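Local coordinates for protein endoglucanase EG-II (Hypocrea jecorina, PDB 3QR3) that catalyses the endo-hydrolysis of 1,4-beta-glucosidic bonds in cellulose, as a family 5 glycoside hydrolase with a TIM-barrel catalytic domain, at residues V64-L69 / V102-Y107; G75-S80 / W129-S134; W248-N253 / N281-V286. All coordinates share one frame; numbering follows the deposited sequence.

Contact 1: V64-L69 / V102-Y107; sequences VGWQYL and VDIHNY
V64 and I104 pair in parallel, with their CA atoms 5.3 Å apart, where strands 59-64 and 99-104 end side by side. The bridge has two backbone hydrogen bonds. V64 N gives to D103 O at 2.8 Å. H105 N gives to V64 O at 2.9 Å. The CA-H of I104 also points at V64 O. After this pair the chains part: G65 is the N-cap of helix 66-69, and H105 is the centre of an inverse gamma turn.

V64 and I104 put their side chains on the same face of the sheet. I104 carries most of the apolar contact, and its two branches do different work. CG1 lies anti to the carbonyl carbon (chi1 -57°) and leads CD1 to the CD1 methyl of L69, 3.7 Å away, the two side chains crossing at a slant. CG2 goes the other way and meets W66 CB at 3.8 Å. L128 and W129 of helix 122-136 also cover I104, and Y86 of helix 80-95 covers V64 and L69. The N106 side chain sits against W66 CB, with its amide turned 77° from the indole plane. Q67 reaches the same amide from the helix, while its NE2 is bonded to G21 and N111.

The H105 ring bonds within its own segment: ND1 gives a hydrogen bond to D103 OD2 at 2.7 Å. OD2 uses its syn lone pair, and the bond stays close to the imidazole plane.

The chemistry is split between the two sides. Aliphatic groups face the surrounding helices, while a carboxylate helps hold the rotation of the buried H105 ring at the strand ends, the side on which TIM-barrel enzymes keep their active sites.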
# COMPACT_ATOMS: atom_id res chain seq x y z
N VAL A 64 5.66 1.52 6.07
CA VAL A 64 6.79 1.78 6.95
C VAL A 64 7.61 2.95 6.42
O VAL A 64 7.71 3.16 5.20
CB VAL A 64 7.69 0.54 7.13
CG1 VAL A 64 8.15 0.03 5.78
CG2 VAL A 64 8.89 0.87 8.04
N GLY A 65 8.17 3.73 7.34
CA GLY A 65 8.97 4.87 6.96
C GLY A 65 10.33 4.45 6.45
O GLY A 65 10.98 3.58 7.02
N TRP A 66 10.76 5.06 5.35
CA TRP A 66 12.11 4.88 4.83
C TRP A 66 13.14 5.12 5.95
O TRP A 66 14.03 4.31 6.17
CB TRP A 66 12.33 5.88 3.70
CG TRP A 66 13.61 5.78 2.93
CD1 TRP A 66 14.68 4.97 3.18
CD2 TRP A 66 13.95 6.56 1.79
NE1 TRP A 66 15.67 5.19 2.24
CE2 TRP A 66 15.24 6.17 1.38
CE3 TRP A 66 13.28 7.56 1.07
CZ2 TRP A 66 15.88 6.75 0.28
CZ3 TRP A 66 13.92 8.13 -0.01
CH2 TRP A 66 15.21 7.72 -0.40
N GLN A 67 12.98 6.23 6.66
CA GLN A 67 13.94 6.61 7.71
C GLN A 67 14.04 5.53 8.77
O GLN A 67 15.11 5.29 9.33
CB GLN A 67 13.55 7.95 8.36
CG GLN A 67 13.78 9.16 7.44
CD GLN A 67 12.57 9.47 6.55
OE1 GLN A 67 11.82 8.57 6.15
NE2 GLN A 67 12.38 10.75 6.25
N TYR A 68 12.93 4.86 9.04
CA TYR A 68 12.93 3.80 10.03
C TYR A 68 13.82 2.63 9.61
O TYR A 68 14.61 2.12 10.41
CB TYR A 68 11.50 3.29 10.30
CG TYR A 68 11.50 2.18 11.31
CD1 TYR A 68 11.66 2.45 12.67
CD2 TYR A 68 11.39 0.86 10.92
CE1 TYR A 68 11.69 1.44 13.60
CE2 TYR A 68 11.41 -0.17 11.84
CZ TYR A 68 11.56 0.14 13.18
OH TYR A 68 11.59 -0.89 14.09
N LEU A 69 13.69 2.20 8.36
CA LEU A 69 14.38 1.00 7.89
C LEU A 69 15.89 1.17 7.89
O LEU A 69 16.62 0.22 8.14
CB LEU A 69 13.88 0.58 6.50
CG LEU A 69 12.45 0.03 6.47
CD1 LEU A 69 12.05 -0.34 5.06
CD2 LEU A 69 12.28 -1.17 7.41
N VAL A 102 5.06 -4.49 1.00
CA VAL A 102 6.01 -3.65 1.71
C VAL A 102 5.87 -2.26 1.12
O VAL A 102 6.13 -2.05 -0.06
CB VAL A 102 7.45 -4.19 1.54
CG1 VAL A 102 8.49 -3.19 2.10
CG2 VAL A 102 7.58 -5.55 2.21
N ASP A 103 5.40 -1.31 1.93
CA ASP A 103 5.08 0.03 1.43
C ASP A 103 5.96 1.07 2.08
O ASP A 103 5.89 1.29 3.29
CB ASP A 103 3.60 0.36 1.68
CG ASP A 103 3.33 1.85 1.81
OD1 ASP A 103 3.80 2.62 0.95
OD2 ASP A 103 2.65 2.26 2.78
N ILE A 104 6.81 1.71 1.28
CA ILE A 104 7.66 2.80 1.77
C ILE A 104 6.82 4.07 1.79
O ILE A 104 6.47 4.60 0.75
CB ILE A 104 8.92 2.96 0.90
CG1 ILE A 104 9.70 1.65 0.85
CG2 ILE A 104 9.82 4.05 1.46
CD1 ILE A 104 10.20 1.19 2.22
N HIS A 105 6.48 4.55 2.99
CA HIS A 105 5.44 5.57 3.12
C HIS A 105 6.05 6.98 3.07
O HIS A 105 5.98 7.73 4.05
CB HIS A 105 4.68 5.34 4.44
CG HIS A 105 3.21 5.63 4.37
ND1 HIS A 105 2.33 4.84 3.66
CD2 HIS A 105 2.48 6.63 4.91
CE1 HIS A 105 1.11 5.34 3.78
NE2 HIS A 105 1.17 6.42 4.53
N ASN A 106 6.64 7.35 1.94
CA ASN A 106 7.46 8.57 1.91
C ASN A 106 7.14 9.68 0.90
O ASN A 106 7.88 10.66 0.82
CB ASN A 106 8.94 8.22 1.82
CG ASN A 106 9.56 7.96 3.16
OD1 ASN A 106 10.26 8.81 3.70
ND2 ASN A 106 9.29 6.79 3.73
N TYR A 107 6.06 9.53 0.15
CA TYR A 107 5.60 10.58 -0.75
C TYR A 107 6.68 11.03 -1.73
O TYR A 107 6.74 12.20 -2.11
CB TYR A 107 5.07 11.76 0.08
CG TYR A 107 4.03 11.34 1.09
CD1 TYR A 107 4.41 10.92 2.36
CD2 TYR A 107 2.68 11.33 0.78
CE1 TYR A 107 3.47 10.52 3.29
CE2 TYR A 107 1.72 10.93 1.71
CZ TYR A 107 2.14 10.53 2.96
OH TYR A 107 1.21 10.12 3.90

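Contact 2: G75-S80 / W129-S134; sequences GGNLDS and WSQLAS
Q131 reaches from helix 122-136 to the backbone of the 75-80 loop and holds it at two points. NE2 gives a hydrogen bond to G76 O at 3.0 Å, with the carbonyl oxygen close to the plane of the glutamine amide. OE1 accepts from L78 N at 2.9 Å. That donor is tilted 30° from the carbonyl plane of Q131. The two bonds span N77, so one side-chain amide serves a C=O and an N-H of the same short run of chain.

The conformation explains the reach. Q131 has CG beside its own backbone N, and CD then continues straight out (chi2 179°). The last torsion, chi3 80°, turns the amide so that both ends face the loop. NE2 also bonds to S127 O, one turn back in the same helix, which helps fix the amide rotation.

L78 runs past Q131 in the opposite direction. Its CG lies 3.6 Å from Q131 OE1, and its CD1 rests against Q131 CB. The same CD1 meets L132 CD2 at 4.0 Å, the two leucines crossing at about a right angle. I83 of helix 80-95 touches both leucines. An alanine in place of Q131 would probably leave G76 O and L78 N without their mate and set the loop freer to move.

At the far end of the loop, D79 is the N-cap of helix 80-95, with OD2 bonded to S82 N. The arrangement belongs to the outer layer of a TIM barrel, where a helix side chain makes main-chain-like bonds to the loop that leads into the neighbouring helix.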
# COMPACT_ATOMS: atom_id res chain seq x y z
N GLY A 75 20.85 6.15 2.30
CA GLY A 75 21.74 5.40 1.43
C GLY A 75 22.52 4.32 2.16
O GLY A 75 23.33 3.63 1.56
N GLY A 76 22.27 4.17 3.46
CA GLY A 76 23.00 3.20 4.26
C GLY A 76 22.43 1.80 4.25
O GLY A 76 21.45 1.51 3.56
N ASN A 77 23.05 0.91 5.02
CA ASN A 77 22.55 -0.45 5.16
C ASN A 77 21.27 -0.43 5.98
O ASN A 77 21.10 0.44 6.83
CB ASN A 77 23.61 -1.34 5.82
CG ASN A 77 24.86 -1.52 4.96
OD1 ASN A 77 24.80 -1.42 3.73
ND2 ASN A 77 25.99 -1.79 5.60
N LEU A 78 20.36 -1.36 5.71
CA LEU A 78 19.19 -1.49 6.57
C LEU A 78 19.68 -1.66 8.01
O LEU A 78 20.63 -2.41 8.26
CB LEU A 78 18.36 -2.71 6.17
CG LEU A 78 17.80 -2.75 4.74
CD1 LEU A 78 17.06 -4.07 4.50
CD2 LEU A 78 16.89 -1.57 4.48
N ASP A 79 19.04 -0.95 8.94
CA ASP A 79 19.39 -1.06 10.36
C ASP A 79 18.92 -2.41 10.88
O ASP A 79 17.77 -2.79 10.68
CB ASP A 79 18.72 0.08 11.15
CG ASP A 79 18.93 -0.05 12.66
OD1 ASP A 79 19.84 0.61 13.19
OD2 ASP A 79 18.18 -0.82 13.31
N SER A 80 19.82 -3.15 11.53
CA SER A 80 19.52 -4.53 11.90
C SER A 80 18.32 -4.64 12.84
O SER A 80 17.51 -5.56 12.71
CB SER A 80 20.75 -5.21 12.50
OG SER A 80 21.24 -4.50 13.63
N TRP A 129 15.84 -0.30 -1.99
CA TRP A 129 15.07 -1.37 -2.60
C TRP A 129 15.92 -2.59 -2.97
O TRP A 129 15.44 -3.72 -2.94
CB TRP A 129 14.25 -0.86 -3.79
CG TRP A 129 12.97 -0.26 -3.32
CD1 TRP A 129 12.61 1.06 -3.37
CD2 TRP A 129 11.89 -0.95 -2.70
NE1 TRP A 129 11.36 1.23 -2.83
CE2 TRP A 129 10.89 0.01 -2.41
CE3 TRP A 129 11.66 -2.29 -2.35
CZ2 TRP A 129 9.68 -0.33 -1.80
CZ3 TRP A 129 10.45 -2.62 -1.74
CH2 TRP A 129 9.48 -1.65 -1.47
N SER A 130 17.19 -2.36 -3.29
CA SER A 130 18.06 -3.47 -3.63
C SER A 130 18.23 -4.38 -2.41
O SER A 130 18.19 -5.61 -2.51
CB SER A 130 19.42 -2.95 -4.11
OG SER A 130 20.25 -4.00 -4.55
N GLN A 131 18.38 -3.76 -1.24
CA GLN A 131 18.52 -4.52 -0.01
C GLN A 131 17.25 -5.28 0.36
O GLN A 131 17.31 -6.44 0.75
CB GLN A 131 18.93 -3.61 1.14
CG GLN A 131 20.31 -3.01 0.97
CD GLN A 131 20.66 -2.09 2.11
OE1 GLN A 131 21.06 -2.55 3.18
NE2 GLN A 131 20.49 -0.80 1.90
N LEU A 132 16.10 -4.62 0.25
CA LEU A 132 14.84 -5.29 0.54
C LEU A 132 14.61 -6.46 -0.42
O LEU A 132 14.19 -7.53 -0.02
CB LEU A 132 13.68 -4.29 0.47
CG LEU A 132 13.69 -3.26 1.60
CD1 LEU A 132 12.66 -2.16 1.33
CD2 LEU A 132 13.41 -3.98 2.92
N ALA A 133 14.90 -6.24 -1.70
CA ALA A 133 14.74 -7.29 -2.70
C ALA A 133 15.64 -8.48 -2.39
O ALA A 133 15.22 -9.62 -2.50
CB ALA A 133 15.05 -6.73 -4.09
N SER A 134 16.89 -8.20 -2.02
CA SER A 134 17.81 -9.27 -1.66
C SER A 134 17.28 -10.06 -0.46
O SER A 134 17.33 -11.30 -0.45
CB SER A 134 19.20 -8.70 -1.35
OG SER A 134 20.08 -9.73 -0.94

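Contact 3: W248-N253 / N281-V286; sequences WLRQNN and NQNSDV. With SO4 (sulfate ion), chain K.
The guanidinium of R250 is held by its edge. The D285 carboxylate lies almost in the same plane, 3° apart, and meets it side-on. NE bonds to D285 OD2 at 2.7 Å, and NH2 bonds to D285 OD1 at 2.9 Å. Both oxygens use their syn lone pairs, and the pair forms a salt bridge. At another part of the edge, NH2 gives its second hydrogen bond to N283 OD1 at 2.7 Å, on a lone pair of the amide. A water accepts from R250 NH1 and donates to the same N283 oxygen. V286 CG2 comes near the group obliquely.

The W248 indole is on a separate side of the helix. N252 ND2 lies over one face, offset toward the rim. This ND2 bonds to W248 O, as does N252 N, and the two come from opposite faces of the carbonyl plane. At the indole edge, NE1 gives a hydrogen bond to O4 of a sulfate ion, probably from the crystallisation liquor, at 3.0 Å.

R250 starts out extended and bends at chi3 (-71°), which brings its head over to 281-286. D285 has CG between its backbone N and carbonyl carbon (chi1 63°), and this presents the carboxylate to the arginine. N283 is steadied by ND2, bonded to Y279 O. Next to the charged group, V286 packs on the helix. Its CB meets L249 CB at 3.6 Å, and its CG1 lies against R250 CA.

N253 has positive phi and closes helix 238-251 in a Schellman motif. V286 comes just before strand 287-296. The contact thus joins two successive helix-to-strand connections of the TIM barrel, at the N-terminal ends of the strands.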
# COMPACT_ATOMS: atom_id res chain seq x y z
N TRP A 248 -8.97 1.78 -20.05
CA TRP A 248 -7.57 1.99 -20.38
C TRP A 248 -6.72 0.74 -20.09
O TRP A 248 -5.95 0.29 -20.94
CB TRP A 248 -7.00 3.20 -19.63
CG TRP A 248 -5.59 3.49 -20.02
CD1 TRP A 248 -5.17 4.24 -21.08
CD2 TRP A 248 -4.40 3.01 -19.38
NE1 TRP A 248 -3.80 4.26 -21.14
CE2 TRP A 248 -3.30 3.51 -20.10
CE3 TRP A 248 -4.17 2.21 -18.26
CZ2 TRP A 248 -1.98 3.24 -19.74
CZ3 TRP A 248 -2.85 1.93 -17.90
CH2 TRP A 248 -1.78 2.45 -18.64
N LEU A 249 -6.89 0.19 -18.90
CA LEU A 249 -6.16 -1.01 -18.52
C LEU A 249 -6.44 -2.16 -19.47
O LEU A 249 -5.53 -2.90 -19.85
CB LEU A 249 -6.57 -1.43 -17.10
CG LEU A 249 -6.05 -0.55 -15.96
CD1 LEU A 249 -6.69 -0.95 -14.64
CD2 LEU A 249 -4.53 -0.62 -15.87
N ARG A 250 -7.70 -2.31 -19.85
CA ARG A 250 -8.11 -3.48 -20.61
C ARG A 250 -7.59 -3.39 -22.03
O ARG A 250 -7.10 -4.37 -22.59
CB ARG A 250 -9.64 -3.62 -20.59
CG ARG A 250 -10.15 -4.94 -21.12
CD ARG A 250 -11.66 -5.11 -20.90
NE ARG A 250 -11.96 -5.32 -19.49
CZ ARG A 250 -12.69 -4.49 -18.74
NH1 ARG A 250 -13.22 -3.40 -19.29
NH2 ARG A 250 -12.90 -4.75 -17.45
N GLN A 251 -7.68 -2.20 -22.62
CA GLN A 251 -7.14 -1.98 -23.96
C GLN A 251 -5.63 -2.20 -24.00
O GLN A 251 -5.09 -2.62 -25.03
CB GLN A 251 -7.45 -0.57 -24.44
CG GLN A 251 -8.89 -0.38 -24.80
CD GLN A 251 -9.25 1.08 -24.98
OE1 GLN A 251 -10.27 1.41 -25.58
NE2 GLN A 251 -8.40 1.96 -24.46
N ASN A 252 -4.96 -1.94 -22.88
CA ASN A 252 -3.51 -2.06 -22.83
C ASN A 252 -3.03 -3.37 -22.24
O ASN A 252 -1.83 -3.58 -22.08
CB ASN A 252 -2.88 -0.89 -22.09
CG ASN A 252 -2.90 0.37 -22.91
OD1 ASN A 252 -2.17 0.50 -23.89
ND2 ASN A 252 -3.76 1.31 -22.53
N ASN A 253 -3.98 -4.25 -21.92
CA ASN A 253 -3.65 -5.54 -21.32
C ASN A 253 -2.76 -5.40 -20.08
O ASN A 253 -1.82 -6.17 -19.87
CB ASN A 253 -2.98 -6.47 -22.34
CG ASN A 253 -2.97 -7.91 -21.88
OD1 ASN A 253 -3.89 -8.36 -21.19
ND2 ASN A 253 -1.95 -8.65 -22.28
N ASN A 281 -14.94 -5.67 -8.47
CA ASN A 281 -15.17 -7.10 -8.61
C ASN A 281 -15.73 -7.49 -9.99
O ASN A 281 -15.44 -8.57 -10.49
CB ASN A 281 -16.10 -7.61 -7.50
CG ASN A 281 -15.38 -7.80 -6.18
OD1 ASN A 281 -14.17 -8.06 -6.13
ND2 ASN A 281 -16.13 -7.69 -5.08
N GLN A 282 -16.53 -6.61 -10.59
CA GLN A 282 -17.05 -6.85 -11.94
C GLN A 282 -16.03 -6.55 -13.03
O GLN A 282 -16.31 -6.75 -14.22
CB GLN A 282 -18.31 -6.02 -12.18
CG GLN A 282 -19.49 -6.47 -11.33
CD GLN A 282 -20.68 -5.54 -11.44
OE1 GLN A 282 -20.54 -4.38 -11.81
NE2 GLN A 282 -21.85 -6.05 -11.09
N ASN A 283 -14.86 -6.05 -12.62
CA ASN A 283 -13.77 -5.77 -13.55
C ASN A 283 -12.48 -6.39 -13.06
O ASN A 283 -11.42 -5.74 -13.05
CB ASN A 283 -13.61 -4.26 -13.75
CG ASN A 283 -14.74 -3.65 -14.54
OD1 ASN A 283 -14.66 -3.53 -15.78
ND2 ASN A 283 -15.82 -3.27 -13.85
N SER A 284 -12.56 -7.65 -12.65
CA SER A 284 -11.44 -8.32 -11.99
C SER A 284 -10.40 -8.80 -12.98
O SER A 284 -9.38 -9.36 -12.57
CB SER A 284 -11.93 -9.50 -11.14
OG SER A 284 -12.54 -10.50 -11.96
N ASP A 285 -10.66 -8.62 -14.27
CA ASP A 285 -9.63 -8.91 -15.26
C ASP A 285 -8.53 -7.84 -15.23
O ASP A 285 -7.36 -8.13 -15.45
CB ASP A 285 -10.22 -9.06 -16.68
CG ASP A 285 -10.89 -7.80 -17.18
OD1 ASP A 285 -11.61 -7.13 -16.41
OD2 ASP A 285 -10.71 -7.48 -18.38
N VAL A 286 -8.92 -6.59 -14.96
CA VAL A 286 -7.94 -5.50 -14.89
C VAL A 286 -7.61 -5.05 -13.45
O VAL A 286 -6.53 -4.51 -13.20
CB VAL A 286 -8.39 -4.28 -15.73
CG1 VAL A 286 -8.54 -4.70 -17.20
CG2 VAL A 286 -9.70 -3.72 -15.21
S SO4 K . -0.38 4.98 -23.02
O1 SO4 K . 0.10 5.45 -21.74
O2 SO4 K . 0.30 5.70 -24.09
O3 SO4 K . -0.11 3.55 -23.13
O4 SO4 K . -1.82 5.25 -23.10
O HOH W 1 -15.08 -1.79 -17.77

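Overall arrangement
Contacts 1 and 2 are neighbours, with centres 12 Å apart. Their segments alternate along the chain and touch. L69 O and D79 N, 2.8 Å apart, probably form a hydrogen bond, and I104 CG1 packs on W129 CZ2 at 3.3 Å. Contact 2 thus lies outside contact 1, in the helical layer. Contact 1 is at the C-terminal strand ends, where family 5 active sites lie. The side chain of H105 is about 6 Å from a bound sulfate, not the ion at W248. The centre of contact 3 is 29 Å from that of contact 1 and 34 Å from that of contact 2. It lies at the N-terminal strand ends, across the chain's centre from contact 1.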